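Local coordinates for probable outer membrane protein (Pseudomonas aeruginosa, PDB 3DWO) that probably transports long-chain fatty acids or similar hydrophobic compounds across the bacterial outer membrane, as a beta-barrel member of the FadL family, at residues A35-I40 with S149-V154; N157-A162 with G217-P222; N176-A181 with S197-L202. One frame throughout, in Å; residues are numbered along the deposited sequence.

Contact 1: residues A35-I40 with S149-V154; sequences AAMAFI and SLSFKV
Two torsions bring the methyl of Met37 and the aliphatic chain of Lys153 together with their partners. Met37 bends at its last torsion, chi3 48°, which turns CE towards the strand, and Lys153 kinks at its own chi3, 65°, which carries the end of the chain past Ala38 and Phe39. The methyl CE of Met37 lies 3.6 Å from Ser149 OG and 3.9 Å from Leu150 C, against the strand backbone and the CB of Ser151. Ser149 OG has its hydrogen bond elsewhere, to Ala30 O, so Met37 adds van der Waals packing beside a hydroxyl already satisfied.

Two residues on, Ser151 faces the turn. Its OG touches Met37 CB at 3.6 Å and comes to 3.4 Å of Ala38 N, but the angle is poor and no hydrogen bond forms; that N-H is spent on Ala35 O within its own turn, at 3.0 Å. At the far end Lys153 lies against Ala38, CB to CB 4.1 Å. Its CD passes Phe39 CE1 at 4.1 Å, approaching the ring obliquely, while NZ stays 3.8 Å from Ala38 O. The segments are thus joined by close packing of small and flexible side chains, without a hydrogen bond between them.

The turn 35-40 follows helix 29-32 in the N-terminal region that, in the FadL family, plugs the barrel lumen. It rests on the alternating residues Ser149, Ser151 and Lys153 of strand 138-153, while Leu150 and Phe152 point away from it. Met37 also touches Ala111 of strand 110-125, and Phe39 reaches Val219 of strand 201-220 and Ser159 of strand 158-177, so the turn lies across four neighbouring wall strands.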
loop_
_atom_site.group_PDB
_atom_site.type_symbol
_atom_site.label_atom_id
_atom_site.label_comp_id
_atom_site.label_asym_id
_atom_site.label_seq_id
_atom_site.Cartn_x
_atom_site.Cartn_y
_atom_site.Cartn_z
ATOM N N ALA A 35 -10.925 7.356 20.260
ATOM C CA ALA A 35 -11.883 8.125 21.048
ATOM C C ALA A 35 -13.272 7.483 21.067
ATOM O O ALA A 35 -13.948 7.499 22.094
ATOM C CB ALA A 35 -11.974 9.554 20.512
ATOM N N ALA A 36 -13.690 6.912 19.938
ATOM C CA ALA A 36 -15.004 6.281 19.829
ATOM C C ALA A 36 -15.149 5.098 20.777
ATOM O O ALA A 36 -16.254 4.610 21.035
ATOM C CB ALA A 36 -15.249 5.831 18.390
ATOM N N MET A 37 -14.022 4.644 21.297
ATOM C CA MET A 37 -13.981 3.517 22.216
ATOM C C MET A 37 -14.703 3.872 23.527
ATOM O O MET A 37 -15.205 2.998 24.238
ATOM C CB MET A 37 -12.514 3.185 22.481
ATOM C CG MET A 37 -12.191 1.726 22.627
ATOM S SD MET A 37 -10.433 1.443 22.330
ATOM C CE MET A 37 -9.673 2.708 23.339
ATOM N N ALA A 38 -14.753 5.163 23.833
ATOM C CA ALA A 38 -15.386 5.645 25.053
ATOM C C ALA A 38 -16.898 5.426 25.067
ATOM O O ALA A 38 -17.549 5.630 26.089
ATOM C CB ALA A 38 -15.072 7.125 25.243
ATOM N N PHE A 39 -17.454 5.003 23.939
ATOM C CA PHE A 39 -18.887 4.779 23.851
ATOM C C PHE A 39 -19.247 3.322 23.623
ATOM O O PHE A 39 -20.393 2.995 23.326
ATOM C CB PHE A 39 -19.467 5.673 22.756
ATOM C CG PHE A 39 -19.324 7.133 23.057
ATOM C CD1 PHE A 39 -20.144 7.745 24.002
ATOM C CD2 PHE A 39 -18.323 7.885 22.454
ATOM C CE1 PHE A 39 -19.965 9.088 24.346
ATOM C CE2 PHE A 39 -18.135 9.226 22.789
ATOM C CZ PHE A 39 -18.957 9.829 23.738
ATOM N N ILE A 40 -18.255 2.449 23.762
ATOM C CA ILE A 40 -18.469 1.014 23.613
ATOM C C ILE A 40 -18.681 0.513 25.032
ATOM O O ILE A 40 -17.756 0.495 25.843
ATOM C CB ILE A 40 -17.248 0.327 22.961
ATOM C CG1 ILE A 40 -17.176 0.724 21.483
ATOM C CG2 ILE A 40 -17.346 -1.183 23.111
ATOM C CD1 ILE A 40 -16.004 0.144 20.733
ATOM N N SER A 149 -4.218 1.285 22.525
ATOM C CA SER A 149 -4.801 2.618 22.624
ATOM C C SER A 149 -5.629 2.819 23.877
ATOM O O SER A 149 -6.015 1.863 24.556
ATOM C CB SER A 149 -5.661 2.922 21.395
ATOM O OG SER A 149 -6.761 2.034 21.318
ATOM N N LEU A 150 -5.915 4.082 24.164
ATOM C CA LEU A 150 -6.675 4.442 25.345
ATOM C C LEU A 150 -7.666 5.548 25.001
ATOM O O LEU A 150 -7.348 6.446 24.223
ATOM C CB LEU A 150 -5.707 4.936 26.419
ATOM C CG LEU A 150 -6.041 4.689 27.885
ATOM C CD1 LEU A 150 -6.143 3.183 28.141
ATOM C CD2 LEU A 150 -4.952 5.311 28.756
ATOM N N SER A 151 -8.863 5.482 25.575
ATOM C CA SER A 151 -9.861 6.518 25.332
ATOM C C SER A 151 -10.285 7.136 26.659
ATOM O O SER A 151 -10.323 6.460 27.688
ATOM C CB SER A 151 -11.088 5.948 24.622
ATOM O OG SER A 151 -11.812 5.090 25.477
ATOM N N PHE A 152 -10.593 8.426 26.629
ATOM C CA PHE A 152 -11.024 9.135 27.826
ATOM C C PHE A 152 -12.293 9.928 27.545
ATOM O O PHE A 152 -12.311 10.803 26.682
ATOM C CB PHE A 152 -9.921 10.078 28.313
ATOM C CG PHE A 152 -10.318 10.909 29.501
ATOM C CD1 PHE A 152 -10.616 12.259 29.355
ATOM C CD2 PHE A 152 -10.403 10.338 30.769
ATOM C CE1 PHE A 152 -10.993 13.033 30.457
ATOM C CE2 PHE A 152 -10.779 11.099 31.877
ATOM C CZ PHE A 152 -11.075 12.448 31.721
ATOM N N LYS A 153 -13.357 9.610 28.274
ATOM C CA LYS A 153 -14.621 10.306 28.100
ATOM C C LYS A 153 -14.636 11.612 28.893
ATOM O O LYS A 153 -14.513 11.609 30.116
ATOM C CB LYS A 153 -15.782 9.407 28.536
ATOM C CG LYS A 153 -17.147 10.020 28.284
ATOM C CD LYS A 153 -18.219 8.968 28.036
ATOM C CE LYS A 153 -18.459 8.099 29.254
ATOM N NZ LYS A 153 -19.531 7.096 28.994
ATOM N N VAL A 154 -14.768 12.729 28.182
ATOM C CA VAL A 154 -14.801 14.049 28.806
ATOM C C VAL A 154 -16.226 14.378 29.235
ATOM O O VAL A 154 -16.461 14.827 30.354
ATOM C CB VAL A 154 -14.318 15.136 27.825
ATOM C CG1 VAL A 154 -14.335 16.498 28.507
ATOM C CG2 VAL A 154 -12.925 14.802 27.324
#

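Contact 2: residues N157-A162 with G217-P222; sequences NFSLGA and GAVWKP. With C8E ((hydroxyethyloxy)tri(ethyloxy)octane), chain H.
Gly217 opens the pairing with Gly161: each backbone N-H reaches the other's carbonyl, Gly161 N to Gly217 O at 2.8 Å and Gly217 N to Gly161 O at 2.9 Å. Ala218 then turns its methyl to the face that also carries Phe158, Leu160 and Trp220, where CB meets Leu160 CD2 at 3.8 Å and Phe158 CE1 at 4.1 Å. Val219 forms the second hydrogen-bonded pair, with Ser159. Their side chains share the face that meets the turn 35-40, Val219 CB lying 3.7 Å from Ser159 OG, whose hydroxyl is bound to Ala35 O. Trp220 has CG anti to its own N, chi1 178°, and the edge of its indole at CD1 runs up to Asn157 O at 3.0 Å. Lys221 N donates to the same Asn157 O, 2.8 Å away and 39° out of the carbonyl plane. Pro222 CG stands over the centre of one face of the Trp220 indole.

The ladder pairs alternate backbone groups, and the flanking strands take those of Leu160, Ala218 and Trp220. Phe158, Leu160, Ala218 and Trp220 make an apolar outer surface, consistent with a barrel wall turned to lipid, while glycines and Ser159 allow close approach of the N-terminal segment inside.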
loop_
_atom_site.group_PDB
_atom_site.type_symbol
_atom_site.label_atom_id
_atom_site.label_comp_id
_atom_site.label_asym_id
_atom_site.label_seq_id
_atom_site.Cartn_x
_atom_site.Cartn_y
_atom_site.Cartn_z
ATOM N N ASN A 157 -20.995 13.626 25.524
ATOM C CA ASN A 157 -21.084 14.094 24.142
ATOM C C ASN A 157 -19.704 14.301 23.521
ATOM O O ASN A 157 -19.595 14.711 22.364
ATOM C CB ASN A 157 -21.845 15.423 24.082
ATOM C CG ASN A 157 -23.107 15.410 24.914
ATOM O OD1 ASN A 157 -23.978 14.556 24.731
ATOM N ND2 ASN A 157 -23.214 16.358 25.839
ATOM N N PHE A 158 -18.654 14.018 24.283
ATOM C CA PHE A 158 -17.304 14.221 23.781
ATOM C C PHE A 158 -16.269 13.339 24.469
ATOM O O PHE A 158 -16.335 13.101 25.674
ATOM C CB PHE A 158 -16.913 15.688 23.957
ATOM C CG PHE A 158 -15.625 16.052 23.291
ATOM C CD1 PHE A 158 -15.554 16.174 21.908
ATOM C CD2 PHE A 158 -14.480 16.275 24.043
ATOM C CE1 PHE A 158 -14.357 16.516 21.283
ATOM C CE2 PHE A 158 -13.279 16.617 23.427
ATOM C CZ PHE A 158 -13.217 16.737 22.046
ATOM N N SER A 159 -15.308 12.862 23.690
ATOM C CA SER A 159 -14.248 12.015 24.214
ATOM C C SER A 159 -12.995 12.172 23.368
ATOM O O SER A 159 -13.049 12.665 22.241
ATOM C CB SER A 159 -14.680 10.547 24.217
ATOM O OG SER A 159 -14.894 10.067 22.901
ATOM N N LEU A 160 -11.870 11.746 23.924
ATOM C CA LEU A 160 -10.593 11.823 23.238
ATOM C C LEU A 160 -9.961 10.441 23.245
ATOM O O LEU A 160 -10.357 9.573 24.026
ATOM C CB LEU A 160 -9.681 12.828 23.945
ATOM C CG LEU A 160 -10.274 14.234 24.099
ATOM C CD1 LEU A 160 -9.333 15.105 24.905
ATOM C CD2 LEU A 160 -10.519 14.836 22.729
ATOM N N GLY A 161 -8.984 10.236 22.370
ATOM C CA GLY A 161 -8.324 8.945 22.301
ATOM C C GLY A 161 -6.902 9.081 21.810
ATOM O O GLY A 161 -6.582 10.009 21.071
ATOM N N ALA A 162 -6.043 8.159 22.224
ATOM C CA ALA A 162 -4.649 8.188 21.813
ATOM C C ALA A 162 -4.105 6.771 21.810
ATOM O O ALA A 162 -4.540 5.929 22.597
ATOM C CB ALA A 162 -3.840 9.060 22.765
ATOM N N GLY A 217 -7.509 10.745 18.400
ATOM C CA GLY A 217 -8.816 11.037 17.856
ATOM C C GLY A 217 -9.751 11.708 18.837
ATOM O O GLY A 217 -9.487 11.777 20.038
ATOM N N ALA A 218 -10.859 12.204 18.310
ATOM C CA ALA A 218 -11.864 12.870 19.115
ATOM C C ALA A 218 -13.228 12.528 18.540
ATOM O O ALA A 218 -13.380 12.391 17.328
ATOM C CB ALA A 218 -11.640 14.375 19.088
ATOM N N VAL A 219 -14.211 12.373 19.419
ATOM C CA VAL A 219 -15.571 12.065 19.001
ATOM C C VAL A 219 -16.526 13.040 19.673
ATOM O O VAL A 219 -16.362 13.380 20.847
ATOM C CB VAL A 219 -15.974 10.626 19.381
ATOM C CG1 VAL A 219 -17.469 10.434 19.189
ATOM C CG2 VAL A 219 -15.208 9.633 18.524
ATOM N N TRP A 220 -17.520 13.487 18.912
ATOM C CA TRP A 220 -18.513 14.428 19.402
ATOM C C TRP A 220 -19.909 13.969 18.997
ATOM O O TRP A 220 -20.210 13.856 17.807
ATOM C CB TRP A 220 -18.220 15.818 18.832
ATOM C CG TRP A 220 -19.195 16.881 19.231
ATOM C CD1 TRP A 220 -19.717 17.092 20.477
ATOM C CD2 TRP A 220 -19.710 17.929 18.399
ATOM N NE1 TRP A 220 -20.519 18.208 20.472
ATOM C CE2 TRP A 220 -20.533 18.742 19.210
ATOM C CE3 TRP A 220 -19.551 18.263 17.047
ATOM C CZ2 TRP A 220 -21.198 19.871 18.712
ATOM C CZ3 TRP A 220 -20.214 19.388 16.552
ATOM C CH2 TRP A 220 -21.027 20.176 17.385
ATOM N N LYS A 221 -20.749 13.685 19.989
ATOM C CA LYS A 221 -22.123 13.250 19.737
ATOM C C LYS A 221 -23.064 14.394 20.103
ATOM O O LYS A 221 -23.530 14.491 21.237
ATOM C CB LYS A 221 -22.459 12.014 20.574
ATOM C CG LYS A 221 -21.491 10.862 20.386
ATOM C CD LYS A 221 -21.996 9.584 21.043
ATOM C CE LYS A 221 -23.055 8.890 20.192
ATOM N NZ LYS A 221 -24.262 9.737 19.945
ATOM N N PRO A 222 -23.349 15.280 19.140
ATOM C CA PRO A 222 -24.230 16.425 19.365
ATOM C C PRO A 222 -25.681 16.110 19.696
ATOM O O PRO A 222 -26.234 16.669 20.644
ATOM C CB PRO A 222 -24.119 17.211 18.057
ATOM C CG PRO A 222 -22.777 16.836 17.540
ATOM C CD PRO A 222 -22.738 15.359 17.806
HETATM C C2 C8E H . 1.060 8.914 23.343
HETATM C C3 C8E H . 0.120 7.877 22.925
HETATM C C4 C8E H . -0.580 7.436 24.115
HETATM C C5 C8E H . -0.806 5.976 24.023
HETATM C C6 C8E H . -1.089 5.442 25.341
HETATM C C7 C8E H . -1.895 4.292 24.971
HETATM C C8 C8E H . -1.304 3.085 25.575
HETATM O O9 C8E H . -1.219 1.807 24.981
#

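Contact 3: residues N176-A181 with S197-L202; sequences NLDLYA and SNSSAL. With C8E ((hydroxyethyloxy)tri(ethyloxy)octane), chain C.
Strand 158-177 ends, and strand 201-220 begins, at the antiparallel hydrogen-bonded pair Leu177 and Ala201, with Leu177 N to Ala201 O at 2.8 Å and Ala201 N to Leu177 O at 3.1 Å, before the first chain turns into helix 179-184. Beyond that pair the side chains take over. Asp178, its CG anti to the backbone N (chi1 -176°), swings the carboxylate across to the loop 197-199. There OD2 accepts from Ser197 N at 2.7 Å, nearly straight and on the syn side of the carboxylate. A water bridges OD1 to Asn198 N.

The same carboxylate is the helix N-cap: OD1 is met from above its plane by Ala181 N at 3.2 Å. Ser199, from the opposite segment, adds a bond to the helix start, its OG accepting from Tyr180 N at 3.0 Å with the N-H pointing almost straight at it (175°). Two first-turn N-H groups are thus satisfied by side chains, one from each segment, and the negative charge of Asp178 would probably be favoured at this helix end. The arrangement ties together the two ends of the loop joining strands 158-177 and 201-220, at the rim of a FadL-type barrel, away from the end where the turn 35-40 lies.

Asn176 turns its amide towards the second strand, OD1 lying near Ser200 CB, while ND2 is bonded to Asp134. A detergent molecule runs along the other flank. Its octyl chain passes Leu177 and Leu179, with Leu179 CD2 3.7 Å from C7, and its ether oxygen O15 sits over the centre of one face of the Tyr180 ring, 3.2 Å above the plane. Ser199 CB comes close to CD2 of the same tyrosine, and Phe194 meets its ring with the planes at about 45°.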
loop_
_atom_site.group_PDB
_atom_site.type_symbol
_atom_site.label_atom_id
_atom_site.label_comp_id
_atom_site.label_asym_id
_atom_site.label_seq_id
_atom_site.Cartn_x
_atom_site.Cartn_y
_atom_site.Cartn_z
ATOM N N ASN A 176 15.795 -4.845 -13.693
ATOM C CA ASN A 176 16.931 -5.141 -14.545
ATOM C C ASN A 176 17.826 -3.921 -14.668
ATOM O O ASN A 176 17.333 -2.790 -14.734
ATOM C CB ASN A 176 16.472 -5.535 -15.942
ATOM C CG ASN A 176 17.638 -5.838 -16.864
ATOM O OD1 ASN A 176 18.383 -6.791 -16.634
ATOM N ND2 ASN A 176 17.809 -5.021 -17.906
ATOM N N LEU A 177 19.136 -4.154 -14.696
ATOM C CA LEU A 177 20.104 -3.081 -14.862
ATOM C C LEU A 177 20.895 -3.417 -16.116
ATOM O O LEU A 177 21.300 -4.564 -16.324
ATOM C CB LEU A 177 21.084 -2.996 -13.691
ATOM C CG LEU A 177 20.611 -2.814 -12.251
ATOM C CD1 LEU A 177 21.849 -2.551 -11.389
ATOM C CD2 LEU A 177 19.620 -1.653 -12.131
ATOM N N ASP A 178 21.120 -2.402 -16.939
ATOM C CA ASP A 178 21.865 -2.535 -18.184
ATOM C C ASP A 178 23.092 -1.608 -18.073
ATOM O O ASP A 178 23.022 -0.433 -18.453
ATOM C CB ASP A 178 20.956 -2.088 -19.334
ATOM C CG ASP A 178 21.580 -2.282 -20.682
ATOM O OD1 ASP A 178 22.820 -2.388 -20.758
ATOM O OD2 ASP A 178 20.822 -2.312 -21.675
ATOM N N LEU A 179 24.203 -2.129 -17.551
ATOM C CA LEU A 179 25.422 -1.326 -17.374
ATOM C C LEU A 179 25.928 -0.580 -18.614
ATOM O O LEU A 179 26.385 0.559 -18.505
ATOM C CB LEU A 179 26.571 -2.179 -16.819
ATOM C CG LEU A 179 26.449 -2.864 -15.455
ATOM C CD1 LEU A 179 27.847 -3.024 -14.875
ATOM C CD2 LEU A 179 25.597 -2.055 -14.506
ATOM N N TYR A 180 25.887 -1.219 -19.777
ATOM C CA TYR A 180 26.342 -0.552 -20.993
ATOM C C TYR A 180 25.454 0.651 -21.310
ATOM O O TYR A 180 25.948 1.708 -21.718
ATOM C CB TYR A 180 26.332 -1.514 -22.180
ATOM C CG TYR A 180 27.631 -2.253 -22.388
ATOM C CD1 TYR A 180 28.831 -1.559 -22.556
ATOM C CD2 TYR A 180 27.664 -3.643 -22.421
ATOM C CE1 TYR A 180 30.032 -2.233 -22.751
ATOM C CE2 TYR A 180 28.860 -4.329 -22.614
ATOM C CZ TYR A 180 30.037 -3.617 -22.776
ATOM O OH TYR A 180 31.219 -4.294 -22.946
ATOM N N ALA A 181 24.144 0.483 -21.128
ATOM C CA ALA A 181 23.196 1.565 -21.386
ATOM C C ALA A 181 23.445 2.700 -20.398
ATOM O O ALA A 181 23.384 3.867 -20.760
ATOM C CB ALA A 181 21.757 1.062 -21.263
ATOM N N SER A 197 20.644 -3.885 -23.909
ATOM C CA SER A 197 20.322 -5.279 -23.627
ATOM C C SER A 197 21.396 -6.331 -23.905
ATOM O O SER A 197 21.078 -7.507 -24.095
ATOM C CB SER A 197 19.022 -5.648 -24.347
ATOM O OG SER A 197 17.948 -4.864 -23.844
ATOM N N ASN A 198 22.659 -5.913 -23.940
ATOM C CA ASN A 198 23.756 -6.856 -24.122
ATOM C C ASN A 198 24.175 -7.223 -22.712
ATOM O O ASN A 198 24.296 -8.399 -22.380
ATOM C CB ASN A 198 24.917 -6.221 -24.877
ATOM C CG ASN A 198 24.693 -6.216 -26.365
ATOM O OD1 ASN A 198 23.670 -5.733 -26.845
ATOM N ND2 ASN A 198 25.641 -6.759 -27.108
ATOM N N SER A 199 24.393 -6.209 -21.880
ATOM C CA SER A 199 24.728 -6.447 -20.488
ATOM C C SER A 199 23.376 -6.458 -19.768
ATOM O O SER A 199 22.460 -5.719 -20.146
ATOM C CB SER A 199 25.609 -5.320 -19.932
ATOM O OG SER A 199 24.973 -4.057 -20.054
ATOM N N SER A 200 23.228 -7.316 -18.768
ATOM C CA SER A 200 21.981 -7.381 -18.015
ATOM C C SER A 200 22.149 -8.175 -16.731
ATOM O O SER A 200 22.717 -9.281 -16.721
ATOM C CB SER A 200 20.850 -8.000 -18.843
ATOM O OG SER A 200 20.991 -9.402 -18.932
ATOM N N ALA A 201 21.644 -7.596 -15.653
ATOM C CA ALA A 201 21.709 -8.215 -14.344
ATOM C C ALA A 201 20.463 -7.791 -13.575
ATOM O O ALA A 201 19.973 -6.670 -13.737
ATOM C CB ALA A 201 22.961 -7.755 -13.619
ATOM N N LEU A 202 19.938 -8.694 -12.757
ATOM C CA LEU A 202 18.762 -8.379 -11.970
ATOM C C LEU A 202 19.189 -7.806 -10.629
ATOM O O LEU A 202 19.849 -8.480 -9.824
ATOM C CB LEU A 202 17.913 -9.626 -11.739
ATOM C CG LEU A 202 16.607 -9.369 -10.974
ATOM C CD1 LEU A 202 15.630 -8.633 -11.880
ATOM C CD2 LEU A 202 16.006 -10.688 -10.507
HETATM C C1 C8E C . 21.172 1.105 -9.427
HETATM C C2 C8E C . 22.153 1.939 -10.102
HETATM C C3 C8E C . 22.986 1.222 -11.056
HETATM C C4 C8E C . 23.999 2.155 -11.524
HETATM C C5 C8E C . 24.718 1.527 -12.654
HETATM C C6 C8E C . 25.650 2.463 -13.228
HETATM C C7 C8E C . 26.399 1.578 -14.106
HETATM C C8 C8E C . 27.462 2.372 -14.734
HETATM O O9 C8E C . 28.402 1.968 -15.710
HETATM C C10 C8E C . 29.298 0.913 -15.429
HETATM C C11 C8E C . 30.143 0.794 -16.653
HETATM O O12 C8E C . 29.953 -0.460 -17.318
HETATM C C13 C8E C . 30.579 -0.526 -18.623
HETATM C C14 C8E C . 30.608 -1.754 -19.580
HETATM O O15 C8E C . 29.911 -3.040 -19.559
HETATM C C16 C8E C . 30.680 -4.019 -18.840
HETATM C C17 C8E C . 31.667 -4.832 -19.694
HETATM O O18 C8E C . 32.889 -5.392 -19.165
HETATM C C19 C8E C . 34.017 -4.485 -19.288
HETATM C C20 C8E C . 35.346 -4.631 -18.462
HETATM O O21 C8E C . 36.188 -3.480 -18.323
HETATM O O HOH W 1 23.835 -3.382 -23.074
HETATM O O HOH W 2 18.118 -3.831 -21.199
#

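How the contacts relate
From the N terminus, the turn 35-40 meets strand 138-153 in contact 1, closing a loop of 108 residues that holds the first wall strands. The chain then turns at once into strand 158-177, whose start pairs with the end of strand 201-220 in contact 2. Contact 3 joins the far ends of those same two strands, so it lies within the span of contact 2 and enclosed by it. Contacts 1 and 2 follow in series without crossing, their centres about 7 Å apart, and they share one end of the barrel. Contact 3 is about 57 Å from contact 2, centre to centre, at the opposite end, where the long loops emerge.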